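Local coordinates for protein putative 4-hydroxybenzoyl-CoA thioesterase (PDB 2OIW) that probably hydrolyses acyl-CoA thioesters, as a predicted 4-hydroxybenzoyl-CoA thioesterase-like member of the hotdog superfamily, at residues Gly82-Thr87 against Val105-Asn110; Val72-Gly77 against Glu90-Asn95; Asn64-Gly69 against Val98-Arg103. All coordinates share one frame; numbering follows the deposited sequence.

Contact 1: Gly82-Thr87 against Val105-Asn110; sequences GNTSLT and VYVNFN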
ATOM      1  N   GLY A  82     -24.794  13.968  10.575  1.00 19.78           N
ATOM      2  CA  GLY A  82     -25.243  13.735  11.939  1.00 20.32           C
ATOM      3  C   GLY A  82     -24.868  14.913  12.827  1.00 21.10           C
ATOM      4  O   GLY A  82     -24.617  16.006  12.347  1.00 21.88           O
ATOM      5  N   ASN A  83     -24.803  14.692  14.133  1.00 21.21           N
ATOM      6  CA  ASN A  83     -24.406  15.753  15.043  1.00 21.20           C
ATOM      7  C   ASN A  83     -22.901  15.961  15.019  1.00 21.04           C
ATOM      8  O   ASN A  83     -22.440  17.043  14.708  1.00 20.80           O
ATOM      9  CB  ASN A  83     -24.912  15.473  16.470  1.00 20.63           C
ATOM     10  CG  ASN A  83     -24.716  16.649  17.397  1.00 21.02           C
ATOM     11  OD1 ASN A  83     -24.897  17.802  17.010  1.00 19.87           O
ATOM     12  ND2 ASN A  83     -24.354  16.361  18.639  1.00 22.60           N
ATOM     13  N   THR A  84     -22.147  14.907  15.343  1.00 21.52           N
ATOM     14  CA  THR A  84     -20.688  14.961  15.387  1.00 22.05           C
ATOM     15  C   THR A  84     -20.105  14.053  14.307  1.00 22.40           C
ATOM     16  O   THR A  84     -18.876  13.911  14.203  1.00 23.04           O
ATOM     17  CB  THR A  84     -20.147  14.449  16.740  1.00 21.90           C
ATOM     18  OG1 THR A  84     -20.402  13.043  16.836  1.00 22.15           O
ATOM     19  CG2 THR A  84     -20.797  15.170  17.902  1.00 21.68           C
ATOM     20  N   SER A  85     -20.992  13.420  13.534  1.00 22.02           N
ATOM     21  CA  SER A  85     -20.594  12.463  12.510  1.00 22.86           C
ATOM     22  C   SER A  85     -21.186  12.752  11.156  1.00 22.68           C
ATOM     23  O   SER A  85     -22.079  13.579  11.024  1.00 23.21           O
ATOM     24  CB  SER A  85     -20.924  11.010  12.923  1.00 22.32           C
ATOM     25  OG  SER A  85     -22.302  10.855  13.163  1.00 22.71           O
ATOM     26  N   LEU A  86     -20.666  12.083  10.143  1.00 22.76           N
ATOM     27  CA  LEU A  86     -21.307  12.135   8.854  1.00 23.93           C
ATOM     28  C   LEU A  86     -21.147  10.786   8.199  1.00 22.83           C
ATOM     29  O   LEU A  86     -20.191  10.071   8.460  1.00 23.60           O
ATOM     30  CB  LEU A  86     -20.771  13.311   8.003  1.00 25.59           C
ATOM     31  CG  LEU A  86     -19.509  13.255   7.149  1.00 27.62           C
ATOM     32  CD1 LEU A  86     -19.054  14.687   6.799  1.00 30.42           C
ATOM     33  CD2 LEU A  86     -18.390  12.541   7.847  1.00 35.15           C
ATOM     34  N   THR A  87     -22.141  10.410   7.417  1.00 22.51           N
ATOM     35  CA  THR A  87     -22.163   9.115   6.757  1.00 21.01           C
ATOM     36  C   THR A  87     -22.052   9.443   5.282  1.00 21.16           C
ATOM     37  O   THR A  87     -22.918  10.154   4.704  1.00 20.58           O
ATOM     38  CB  THR A  87     -23.451   8.368   7.063  1.00 20.63           C
ATOM     39  OG1 THR A  87     -23.585   8.246   8.490  1.00 21.62           O
ATOM     40  CG2 THR A  87     -23.457   7.000   6.410  1.00 18.84           C
ATOM     41  N   VAL A 105     -18.617   6.024   7.818  1.00 17.46           N
ATOM     42  CA  VAL A 105     -19.063   6.957   8.859  1.00 18.17           C
ATOM     43  C   VAL A 105     -17.789   7.505   9.501  1.00 18.32           C
ATOM     44  O   VAL A 105     -16.894   6.741   9.882  1.00 18.09           O
ATOM     45  CB  VAL A 105     -19.949   6.240   9.916  1.00 18.24           C
ATOM     46  CG1 VAL A 105     -20.497   7.232  10.971  1.00 19.20           C
ATOM     47  CG2 VAL A 105     -21.096   5.436   9.244  1.00 18.90           C
ATOM     48  N   TYR A 106     -17.710   8.821   9.576  1.00 19.07           N
ATOM     49  CA  TYR A 106     -16.581   9.536  10.153  1.00 19.40           C
ATOM     50  C   TYR A 106     -17.088  10.354  11.327  1.00 20.65           C
ATOM     51  O   TYR A 106     -18.233  10.774  11.328  1.00 21.43           O
ATOM     52  CB  TYR A 106     -16.013  10.473   9.104  1.00 19.59           C
ATOM     53  CG  TYR A 106     -14.939   9.868   8.223  1.00 18.57           C
ATOM     54  CD1 TYR A 106     -15.271   9.131   7.100  1.00 17.89           C
ATOM     55  CD2 TYR A 106     -13.577  10.052   8.516  1.00 16.76           C
ATOM     56  CE1 TYR A 106     -14.268   8.558   6.294  1.00 20.22           C
ATOM     57  CE2 TYR A 106     -12.576   9.492   7.701  1.00 18.56           C
ATOM     58  CZ  TYR A 106     -12.928   8.756   6.593  1.00 17.52           C
ATOM     59  OH  TYR A 106     -11.932   8.174   5.824  1.00 21.61           O
ATOM     60  N   VAL A 107     -16.244  10.561  12.331  0.50 21.10           N
ATOM     61  CA  VAL A 107     -16.571  11.479  13.405  0.50 21.35           C
ATOM     62  C   VAL A 107     -15.636  12.682  13.316  0.50 21.62           C
ATOM     63  O   VAL A 107     -14.444  12.533  13.040  0.50 21.87           O
ATOM     64  CB  VAL A 107     -16.543  10.796  14.812  0.50 21.74           C
ATOM     65  CG1 VAL A 107     -15.151  10.272  15.167  0.50 20.71           C
ATOM     66  CG2 VAL A 107     -17.051  11.750  15.889  0.50 21.54           C
ATOM     67  N   ASN A 108     -16.201  13.872  13.490  1.00 22.08           N
ATOM     68  CA  ASN A 108     -15.418  15.118  13.632  1.00 22.49           C
ATOM     69  C   ASN A 108     -14.859  15.144  15.054  1.00 23.29           C
ATOM     70  O   ASN A 108     -15.586  15.444  16.011  1.00 23.95           O
ATOM     71  CB  ASN A 108     -16.310  16.349  13.379  1.00 21.84           C
ATOM     72  CG  ASN A 108     -15.628  17.675  13.767  1.00 21.56           C
ATOM     73  OD1 ASN A 108     -14.433  17.896  13.510  1.00 20.20           O
ATOM     74  ND2 ASN A 108     -16.397  18.562  14.369  1.00 18.79           N
ATOM     75  N   PHE A 109     -13.582  14.801  15.197  1.00 24.00           N
ATOM     76  CA  PHE A 109     -12.958  14.744  16.497  1.00 24.59           C
ATOM     77  C   PHE A 109     -12.065  15.966  16.735  1.00 24.93           C
ATOM     78  O   PHE A 109     -11.117  16.226  15.990  1.00 24.98           O
ATOM     79  CB  PHE A 109     -12.193  13.428  16.709  1.00 26.10           C
ATOM     80  CG  PHE A 109     -11.896  13.156  18.143  1.00 27.80           C
ATOM     81  CD1 PHE A 109     -12.831  12.520  18.945  1.00 31.18           C
ATOM     82  CD2 PHE A 109     -10.698  13.586  18.712  1.00 31.00           C
ATOM     83  CE1 PHE A 109     -12.586  12.308  20.318  1.00 33.03           C
ATOM     84  CE2 PHE A 109     -10.427  13.379  20.071  1.00 31.82           C
ATOM     85  CZ  PHE A 109     -11.375  12.728  20.875  1.00 32.31           C
ATOM     86  N   ASN A 110     -12.386  16.710  17.790  1.00 24.91           N
ATOM     87  CA  ASN A 110     -11.555  17.824  18.248  1.00 26.06           C
ATOM     88  C   ASN A 110     -10.483  17.310  19.203  1.00 26.62           C
ATOM     89  O   ASN A 110     -10.750  17.013  20.378  1.00 26.59           O
ATOM     90  CB  ASN A 110     -12.415  18.921  18.890  1.00 25.47           C
ATOM     91  CG  ASN A 110     -11.681  20.270  19.017  1.00 26.05           C
ATOM     92  OD1 ASN A 110     -10.526  20.346  19.454  1.00 26.22           O
ATOM     93  ND2 ASN A 110     -12.376  21.341  18.662  1.00 24.49           N
TER
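Two neighbouring antiparallel strands of the hotdog sheet pair here: Ser85-Thr87 opens strand 85-94, and Val105-Asn110 ends strand 97-110. Leu86 and Tyr106 form a hydrogen-bonded pair, with Leu86 N reaching Tyr106 O at 3.0 Å and Tyr106 N returning to Leu86 O at the same 3.0 Å. Just before the strand begins, the carbonyl oxygen of Thr84, atom O, still takes Asn108 N at 2.8 Å. On one face the Leu86 methyl CD2 lies 3.4 Å from Tyr106 CB, a close apolar touch with the two side chains crossing at a slant. Phe39 meets the Tyr106 ring, and Ile38 and Phe42 of helix 36-42 pack on Leu86. The other face carries Ser85, Thr87, Val105 and Val107. Thr87 and Val105 run side by side there: a chi1 of -56° sets OG1 of Thr87 beside its own backbone N, 3.8 Å from CG2 of Val105. Polar grip therefore belongs to the backbone, while the side chains divide between a buried, largely apolar face packed on helix 36-42 and a mixed, partly exposed one.

Contact 2: Val72-Gly77 against Glu90-Asn95; sequences VTVYTG and EEIHQN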
ATOM      1  N   VAL A  72     -10.545   5.266 -13.501  1.00 16.64           N
ATOM      2  CA  VAL A  72     -11.743   5.018 -12.694  1.00 16.42           C
ATOM      3  C   VAL A  72     -12.172   6.357 -12.141  1.00 15.76           C
ATOM      4  O   VAL A  72     -11.354   7.286 -12.060  1.00 15.25           O
ATOM      5  CB  VAL A  72     -11.481   4.049 -11.522  1.00 17.22           C
ATOM      6  CG1 VAL A  72     -10.951   2.699 -12.050  1.00 16.34           C
ATOM      7  CG2 VAL A  72     -10.551   4.672 -10.476  1.00 16.02           C
ATOM      8  N   THR A  73     -13.456   6.463 -11.825  1.00 15.53           N
ATOM      9  CA  THR A  73     -14.013   7.669 -11.238  1.00 16.34           C
ATOM     10  C   THR A  73     -14.698   7.336  -9.940  1.00 16.36           C
ATOM     11  O   THR A  73     -15.564   6.459  -9.886  1.00 16.00           O
ATOM     12  CB  THR A  73     -15.027   8.357 -12.175  1.00 16.66           C
ATOM     13  OG1 THR A  73     -14.418   8.532 -13.454  1.00 16.18           O
ATOM     14  CG2 THR A  73     -15.427   9.705 -11.633  1.00 17.40           C
ATOM     15  N   VAL A  74     -14.299   8.074  -8.908  1.00 16.27           N
ATOM     16  CA  VAL A  74     -14.889   7.982  -7.581  1.00 16.99           C
ATOM     17  C   VAL A  74     -15.886   9.105  -7.422  1.00 17.92           C
ATOM     18  O   VAL A  74     -15.563  10.276  -7.654  1.00 17.80           O
ATOM     19  CB  VAL A  74     -13.791   8.038  -6.493  1.00 16.69           C
ATOM     20  CG1 VAL A  74     -14.375   7.699  -5.090  1.00 17.11           C
ATOM     21  CG2 VAL A  74     -12.643   7.047  -6.881  1.00 12.95           C
ATOM     22  N   TYR A  75     -17.116   8.722  -7.074  1.00 18.12           N
ATOM     23  CA  TYR A  75     -18.177   9.655  -6.706  1.00 18.04           C
ATOM     24  C   TYR A  75     -18.406   9.549  -5.218  1.00 18.56           C
ATOM     25  O   TYR A  75     -18.633   8.457  -4.692  1.00 18.16           O
ATOM     26  CB  TYR A  75     -19.459   9.311  -7.424  1.00 17.43           C
ATOM     27  CG  TYR A  75     -19.324   9.363  -8.920  1.00 19.17           C
ATOM     28  CD1 TYR A  75     -19.519  10.569  -9.613  1.00 19.40           C
ATOM     29  CD2 TYR A  75     -19.021   8.222  -9.650  1.00 17.80           C
ATOM     30  CE1 TYR A  75     -19.415  10.629 -10.990  1.00 19.52           C
ATOM     31  CE2 TYR A  75     -18.896   8.280 -11.044  1.00 19.20           C
ATOM     32  CZ  TYR A  75     -19.107   9.482 -11.693  1.00 18.12           C
ATOM     33  OH  TYR A  75     -18.983   9.557 -13.042  1.00 18.86           O
ATOM     34  N   THR A  76     -18.391  10.693  -4.552  1.00 18.59           N
ATOM     35  CA  THR A  76     -18.423  10.734  -3.102  1.00 19.05           C
ATOM     36  C   THR A  76     -19.440  11.778  -2.687  1.00 19.36           C
ATOM     37  O   THR A  76     -19.353  12.929  -3.098  1.00 18.51           O
ATOM     38  CB  THR A  76     -17.026  11.054  -2.526  1.00 19.14           C
ATOM     39  OG1 THR A  76     -16.054  10.134  -3.075  1.00 18.20           O
ATOM     40  CG2 THR A  76     -17.056  10.927  -0.992  1.00 20.25           C
ATOM     41  N   GLY A  77     -20.424  11.351  -1.906  1.00 18.94           N
ATOM     42  CA  GLY A  77     -21.489  12.244  -1.477  1.00 19.45           C
ATOM     43  C   GLY A  77     -21.763  12.037  -0.007  1.00 20.17           C
ATOM     44  O   GLY A  77     -21.226  11.106   0.614  1.00 19.46           O
ATOM     45  N   GLU A  90     -20.584   6.414  -1.401  1.00 19.54           N
ATOM     46  CA  GLU A  90     -19.529   6.532  -2.419  1.00 19.89           C
ATOM     47  C   GLU A  90     -19.573   5.379  -3.411  1.00 19.82           C
ATOM     48  O   GLU A  90     -19.994   4.250  -3.064  1.00 19.94           O
ATOM     49  CB  GLU A  90     -18.137   6.651  -1.745  1.00 20.22           C
ATOM     50  CG  GLU A  90     -17.938   5.626  -0.609  1.00 20.38           C
ATOM     51  CD  GLU A  90     -17.047   6.096   0.539  1.00 24.16           C
ATOM     52  OE1 GLU A  90     -16.347   7.144   0.410  1.00 24.91           O
ATOM     53  OE2 GLU A  90     -17.044   5.384   1.588  1.00 23.26           O
ATOM     54  N   GLU A  91     -19.146   5.653  -4.643  1.00 18.48           N
ATOM     55  CA  GLU A  91     -19.148   4.638  -5.691  1.00 18.54           C
ATOM     56  C   GLU A  91     -17.885   4.773  -6.527  1.00 18.81           C
ATOM     57  O   GLU A  91     -17.367   5.869  -6.690  1.00 18.71           O
ATOM     58  CB  GLU A  91     -20.364   4.814  -6.613  1.00 18.73           C
ATOM     59  CG  GLU A  91     -21.678   4.438  -6.014  1.00 18.83           C
ATOM     60  CD  GLU A  91     -22.820   4.536  -6.997  1.00 21.95           C
ATOM     61  OE1 GLU A  91     -22.587   4.987  -8.150  1.00 21.55           O
ATOM     62  OE2 GLU A  91     -23.961   4.187  -6.605  1.00 20.31           O
ATOM     63  N   ILE A  92     -17.387   3.654  -7.038  1.00 18.53           N
ATOM     64  CA  ILE A  92     -16.310   3.696  -8.031  1.00 18.91           C
ATOM     65  C   ILE A  92     -16.802   3.099  -9.337  1.00 18.15           C
ATOM     66  O   ILE A  92     -17.386   2.014  -9.344  1.00 17.58           O
ATOM     67  CB  ILE A  92     -15.030   2.975  -7.546  1.00 18.94           C
ATOM     68  CG1 ILE A  92     -14.568   3.547  -6.208  1.00 19.44           C
ATOM     69  CG2 ILE A  92     -13.922   3.139  -8.552  1.00 16.69           C
ATOM     70  CD1 ILE A  92     -13.417   2.801  -5.624  1.00 19.44           C
ATOM     71  N   HIS A  93     -16.594   3.845 -10.430  1.00 18.13           N
ATOM     72  CA  HIS A  93     -16.979   3.443 -11.766  1.00 17.29           C
ATOM     73  C   HIS A  93     -15.727   3.241 -12.643  1.00 17.53           C
ATOM     74  O   HIS A  93     -14.678   3.873 -12.436  1.00 15.92           O
ATOM     75  CB  HIS A  93     -17.870   4.503 -12.442  1.00 17.91           C
ATOM     76  CG  HIS A  93     -19.180   4.754 -11.755  1.00 18.90           C
ATOM     77  ND1 HIS A  93     -20.300   5.175 -12.435  1.00 22.51           N
ATOM     78  CD2 HIS A  93     -19.548   4.666 -10.450  1.00 19.79           C
ATOM     79  CE1 HIS A  93     -21.305   5.330 -11.587  1.00 20.82           C
ATOM     80  NE2 HIS A  93     -20.873   5.028 -10.374  1.00 18.12           N
ATOM     81  N   GLN A  94     -15.856   2.359 -13.625  1.00 17.16           N
ATOM     82  CA  GLN A  94     -14.832   2.174 -14.658  1.00 18.56           C
ATOM     83  C   GLN A  94     -15.579   1.840 -15.941  1.00 19.09           C
ATOM     84  O   GLN A  94     -16.555   1.085 -15.906  1.00 18.81           O
ATOM     85  CB  GLN A  94     -13.838   1.071 -14.296  1.00 17.82           C
ATOM     86  CG  GLN A  94     -12.674   0.894 -15.313  1.00 17.00           C
ATOM     87  CD  GLN A  94     -11.583  -0.065 -14.824  1.00 18.79           C
ATOM     88  OE1 GLN A  94     -11.826  -1.256 -14.614  1.00 18.51           O
ATOM     89  NE2 GLN A  94     -10.365   0.455 -14.652  1.00 15.16           N
ATOM     90  N   ASN A  95     -15.160   2.426 -17.062  1.00 19.56           N
ATOM     91  CA  ASN A  95     -15.842   2.159 -18.336  1.00 20.00           C
ATOM     92  C   ASN A  95     -17.343   2.444 -18.259  1.00 19.72           C
ATOM     93  O   ASN A  95     -18.150   1.749 -18.871  1.00 19.06           O
ATOM     94  CB  ASN A  95     -15.606   0.701 -18.766  1.00 20.98           C
ATOM     95  CG  ASN A  95     -15.842   0.491 -20.260  1.00 23.59           C
ATOM     96  OD1 ASN A  95     -15.493   1.354 -21.089  1.00 25.61           O
ATOM     97  ND2 ASN A  95     -16.467  -0.638 -20.613  1.00 25.10           N
TER
HETATM   98  O   HOH W   1     -15.223   8.261  -1.606  1.00 13.29           O
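With CG of Tyr75 (chi1 -60°) and CG of His93 (chi1 -62°) each anti to its own carbonyl carbon, the two rings meet edge-to-face across the strands. The Tyr75 edge points into the imidazole: CE2 lies over the centre of the His93 ring, 3.6 Å from CG of His93, and the planes are turned 62° apart. The imidazole is fixed from its far end as well, since His93 NE2 donates to Glu91 OE1 at 2.8 Å, almost straight and with the oxygen in the ring plane. That carboxylate oxygen is met on its anti side, while Glu91 OE2 takes the hydroxyl of Tyr89. Without the imidazole, as with an alanine here, Glu91 OE1 would probably lose this donor and a gap would open beside the Tyr75 edge. On the other face, Val74 CG2 and Ile92 CG1 touch at 4.1 Å, and a water bridges Thr76 OG1 and Glu90 OE1. Glu90 OE2 forms a salt bridge to Arg35 and also bonds Ser104 OG. Between the two faces, the backbones of Thr73 with His93 and Tyr75 with Glu91 form antiparallel hydrogen-bonded pairs. Strand 5-9 flanks 72-81 on one side, strand 97-110 adjoins 85-94 on the other, and Trp30 and Phe31 of helix 27-34 pack on the face of Ile92.

Contact 3: Asn64-Gly69 against Val98-Arg103; sequences NQMYYG and VCAKGR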
ATOM      1  N   ASN A  64     -18.340  -5.271  -9.530  1.00 21.11           N
ATOM      2  CA  ASN A  64     -17.704  -5.712 -10.772  1.00 21.42           C
ATOM      3  C   ASN A  64     -16.215  -5.548 -10.622  1.00 21.27           C
ATOM      4  O   ASN A  64     -15.779  -4.644  -9.957  1.00 21.61           O
ATOM      5  CB  ASN A  64     -18.187  -4.854 -11.945  1.00 21.45           C
ATOM      6  CG  ASN A  64     -19.591  -5.216 -12.397  1.00 24.25           C
ATOM      7  OD1 ASN A  64     -19.850  -6.353 -12.782  1.00 26.12           O
ATOM      8  ND2 ASN A  64     -20.513  -4.238 -12.364  1.00 26.29           N
ATOM      9  N   GLN A  65     -15.424  -6.384 -11.264  1.00 21.47           N
ATOM     10  CA  GLN A  65     -13.980  -6.240 -11.140  1.00 22.75           C
ATOM     11  C   GLN A  65     -13.479  -5.037 -11.927  1.00 22.83           C
ATOM     12  O   GLN A  65     -14.089  -4.597 -12.924  1.00 20.79           O
ATOM     13  CB  GLN A  65     -13.260  -7.501 -11.601  1.00 23.39           C
ATOM     14  CG  GLN A  65     -13.639  -8.759 -10.810  1.00 27.54           C
ATOM     15  CD  GLN A  65     -13.078  -8.799  -9.381  1.00 32.73           C
ATOM     16  OE1 GLN A  65     -12.360  -7.896  -8.940  1.00 36.69           O
ATOM     17  NE2 GLN A  65     -13.410  -9.860  -8.656  1.00 36.16           N
HETATM   18  N   MSE A  66     -12.368  -4.495 -11.462  1.00 22.42           N
HETATM   19  CA  MSE A  66     -11.734  -3.418 -12.183  1.00 25.06           C
HETATM   20  C   MSE A  66     -10.329  -3.810 -12.618  1.00 23.64           C
HETATM   21  O   MSE A  66      -9.754  -4.788 -12.121  1.00 22.82           O
HETATM   22  CB  MSE A  66     -11.742  -2.145 -11.340  1.00 24.88           C
HETATM   23  CG  MSE A  66     -13.131  -1.513 -11.246  1.00 24.81           C
HETATM   24 SE   MSE A  66     -13.133   0.011  -9.986  1.00 33.33          SE
HETATM   25  CE  MSE A  66     -13.089  -1.052  -8.299  1.00 22.41           C
ATOM     26  N   TYR A  67      -9.802  -3.044 -13.556  1.00 23.47           N
ATOM     27  CA  TYR A  67      -8.589  -3.408 -14.279  1.00 23.86           C
ATOM     28  C   TYR A  67      -7.586  -2.274 -14.310  1.00 22.47           C
ATOM     29  O   TYR A  67      -7.969  -1.114 -14.425  1.00 22.26           O
ATOM     30  CB  TYR A  67      -8.963  -3.839 -15.718  1.00 25.21           C
ATOM     31  CG  TYR A  67      -9.822  -5.078 -15.646  1.00 28.81           C
ATOM     32  CD1 TYR A  67      -9.252  -6.299 -15.253  1.00 31.37           C
ATOM     33  CD2 TYR A  67     -11.206  -5.019 -15.839  1.00 29.55           C
ATOM     34  CE1 TYR A  67     -10.019  -7.447 -15.119  1.00 32.75           C
ATOM     35  CE2 TYR A  67     -11.994  -6.174 -15.732  1.00 32.11           C
ATOM     36  CZ  TYR A  67     -11.384  -7.388 -15.351  1.00 32.42           C
ATOM     37  OH  TYR A  67     -12.109  -8.558 -15.194  1.00 33.17           O
ATOM     38  N   TYR A  68      -6.305  -2.614 -14.226  1.00 20.74           N
ATOM     39  CA  TYR A  68      -5.270  -1.651 -14.576  1.00 20.39           C
ATOM     40  C   TYR A  68      -5.410  -1.299 -16.069  1.00 19.89           C
ATOM     41  O   TYR A  68      -5.687  -2.183 -16.858  1.00 19.68           O
ATOM     42  CB  TYR A  68      -3.883  -2.278 -14.308  1.00 20.09           C
ATOM     43  CG  TYR A  68      -2.724  -1.479 -14.842  1.00 20.04           C
ATOM     44  CD1 TYR A  68      -2.452  -0.216 -14.339  1.00 16.37           C
ATOM     45  CD2 TYR A  68      -1.888  -1.998 -15.842  1.00 18.12           C
ATOM     46  CE1 TYR A  68      -1.393   0.520 -14.819  1.00 17.03           C
ATOM     47  CE2 TYR A  68      -0.825  -1.272 -16.320  1.00 18.96           C
ATOM     48  CZ  TYR A  68      -0.600  -0.001 -15.822  1.00 17.33           C
ATOM     49  OH  TYR A  68       0.450   0.728 -16.288  1.00 19.11           O
ATOM     50  N   GLY A  69      -5.206  -0.033 -16.451  1.00 19.18           N
ATOM     51  CA  GLY A  69      -5.149   0.355 -17.882  1.00 19.37           C
ATOM     52  C   GLY A  69      -6.254   1.280 -18.371  1.00 19.09           C
ATOM     53  O   GLY A  69      -6.191   1.815 -19.482  1.00 19.67           O
ATOM     54  N   VAL A  98     -20.783   0.925 -12.673  1.00 19.51           N
ATOM     55  CA  VAL A  98     -20.503   0.924 -11.235  1.00 19.50           C
ATOM     56  C   VAL A  98     -19.814  -0.397 -10.876  1.00 19.03           C
ATOM     57  O   VAL A  98     -20.307  -1.471 -11.208  1.00 19.04           O
ATOM     58  CB  VAL A  98     -21.768   1.165 -10.366  1.00 19.39           C
ATOM     59  CG1 VAL A  98     -22.788   0.089 -10.563  1.00 21.28           C
ATOM     60  CG2 VAL A  98     -21.437   1.258  -8.876  1.00 20.26           C
ATOM     61  N   CYS A  99     -18.652  -0.304 -10.243  1.00 18.49           N
ATOM     62  CA  CYS A  99     -17.903  -1.494  -9.902  1.00 18.39           C
ATOM     63  C   CYS A  99     -17.801  -1.705  -8.409  1.00 17.87           C
ATOM     64  O   CYS A  99     -17.541  -2.815  -7.985  1.00 18.35           O
ATOM     65  CB  CYS A  99     -16.503  -1.456 -10.531  1.00 18.33           C
ATOM     66  SG  CYS A  99     -16.550  -1.502 -12.345  1.00 19.83           S
ATOM     67  N   ALA A 100     -17.949  -0.639  -7.625  1.00 17.45           N
ATOM     68  CA  ALA A 100     -17.867  -0.724  -6.163  1.00 18.21           C
ATOM     69  C   ALA A 100     -18.759   0.316  -5.540  1.00 18.33           C
ATOM     70  O   ALA A 100     -18.836   1.440  -6.041  1.00 18.60           O
ATOM     71  CB  ALA A 100     -16.435  -0.523  -5.677  1.00 17.88           C
ATOM     72  N   LYS A 101     -19.475  -0.076  -4.484  1.00 18.54           N
ATOM     73  CA  LYS A 101     -20.340   0.839  -3.753  1.00 18.96           C
ATOM     74  C   LYS A 101     -19.932   0.782  -2.298  1.00 19.89           C
ATOM     75  O   LYS A 101     -19.674  -0.304  -1.783  1.00 20.83           O
ATOM     76  CB  LYS A 101     -21.794   0.424  -3.890  1.00 19.28           C
ATOM     77  CG  LYS A 101     -22.292   0.393  -5.331  1.00 21.97           C
ATOM     78  CD  LYS A 101     -23.786   0.084  -5.388  1.00 27.68           C
ATOM     79  CE  LYS A 101     -24.087  -1.341  -4.950  1.00 29.34           C
ATOM     80  NZ  LYS A 101     -25.407  -1.819  -5.467  1.00 35.66           N
ATOM     81  N   GLY A 102     -19.874   1.934  -1.632  1.00 19.89           N
ATOM     82  CA  GLY A 102     -19.378   1.980  -0.275  1.00 19.22           C
ATOM     83  C   GLY A 102     -20.185   2.932   0.569  1.00 19.60           C
ATOM     84  O   GLY A 102     -20.829   3.862   0.068  1.00 18.70           O
ATOM     85  N   ARG A 103     -20.119   2.700   1.868  1.00 19.68           N
ATOM     86  CA  ARG A 103     -20.560   3.667   2.859  1.00 20.88           C
ATOM     87  C   ARG A 103     -19.496   3.760   3.944  1.00 20.62           C
ATOM     88  O   ARG A 103     -18.883   2.741   4.330  1.00 20.39           O
ATOM     89  CB  ARG A 103     -21.872   3.187   3.497  1.00 22.00           C
ATOM     90  CG  ARG A 103     -23.102   3.979   3.143  1.00 26.82           C
ATOM     91  CD  ARG A 103     -24.347   3.326   3.702  1.00 28.84           C
ATOM     92  NE  ARG A 103     -25.517   3.773   2.943  1.00 33.37           N
ATOM     93  CZ  ARG A 103     -26.036   3.140   1.885  1.00 33.33           C
ATOM     94  NH1 ARG A 103     -25.494   2.010   1.444  1.00 31.32           N
ATOM     95  NH2 ARG A 103     -27.114   3.643   1.269  1.00 32.27           N
TER
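A loop without regular strand structure meets strand 97-110 where Asn64 lies beside Cys99, their CA atoms 4.3 Å apart, and the backbone N of Asn64 donates to Cys99 O at 3.0 Å. The Asn64 side chain adds a second bond one residue back: ND2 gives a hydrogen to Val98 O at 3.0 Å, the acceptor lying close to the plane of the amide. With CG anti to the carbonyl carbon (chi1 -76°), this amide swings toward Val98, while CB of Asn64 stays 3.8 Å from Cys99 SG. Two bonds thus clip one loop residue to successive carbonyls of the strand. Selenomethionine Met66 points at the same cysteine. Its CG presses on Cys99 CB at 3.4 Å, tighter than usual for two carbons, and also lies 3.6 Å from Cys99 SG; its SE sits 3.7 Å from Cys99 CB. The chain then bends at chi3 and carries CE of Met66 to Ala100 CB at 4.3 Å. Val27 and Trp30 of helix 27-34 also pack on Met66, so the selenomethionine fills the ground between loop, strand and helix. Cys99 and Ala100 both face Ile92, forming a classic beta bulge in strand 97-110 where the loop after strand 53-62 fastens to the hotdog sheet.

In the fold
Contacts 1 and 2 both pair strands of the one antiparallel sheet and share strand 85-94; contacts 1 and 3 share strand 97-110. Contact 1 lies across the chain's centre from the other two, its centre about 22 Å from that of contact 2 and about 26 Å from that of contact 3. Contact 2 is the buried one; contacts 1 and 3 are partly buried, and contact 3 joins a loop to strand 97-110 at a beta bulge. Contacts 2 and 3 touch directly, probably through hydrogen bonds from Gly102 N to Glu90 O and Cys99 N to Ile92 O. Contact 1 relies on backbone bonds and aliphatic packing, contact 2 adds charged and aromatic groups, and contact 3 combines a side-chain amide bonded to a strand carbonyl with the packing of a selenomethionine on a cysteine.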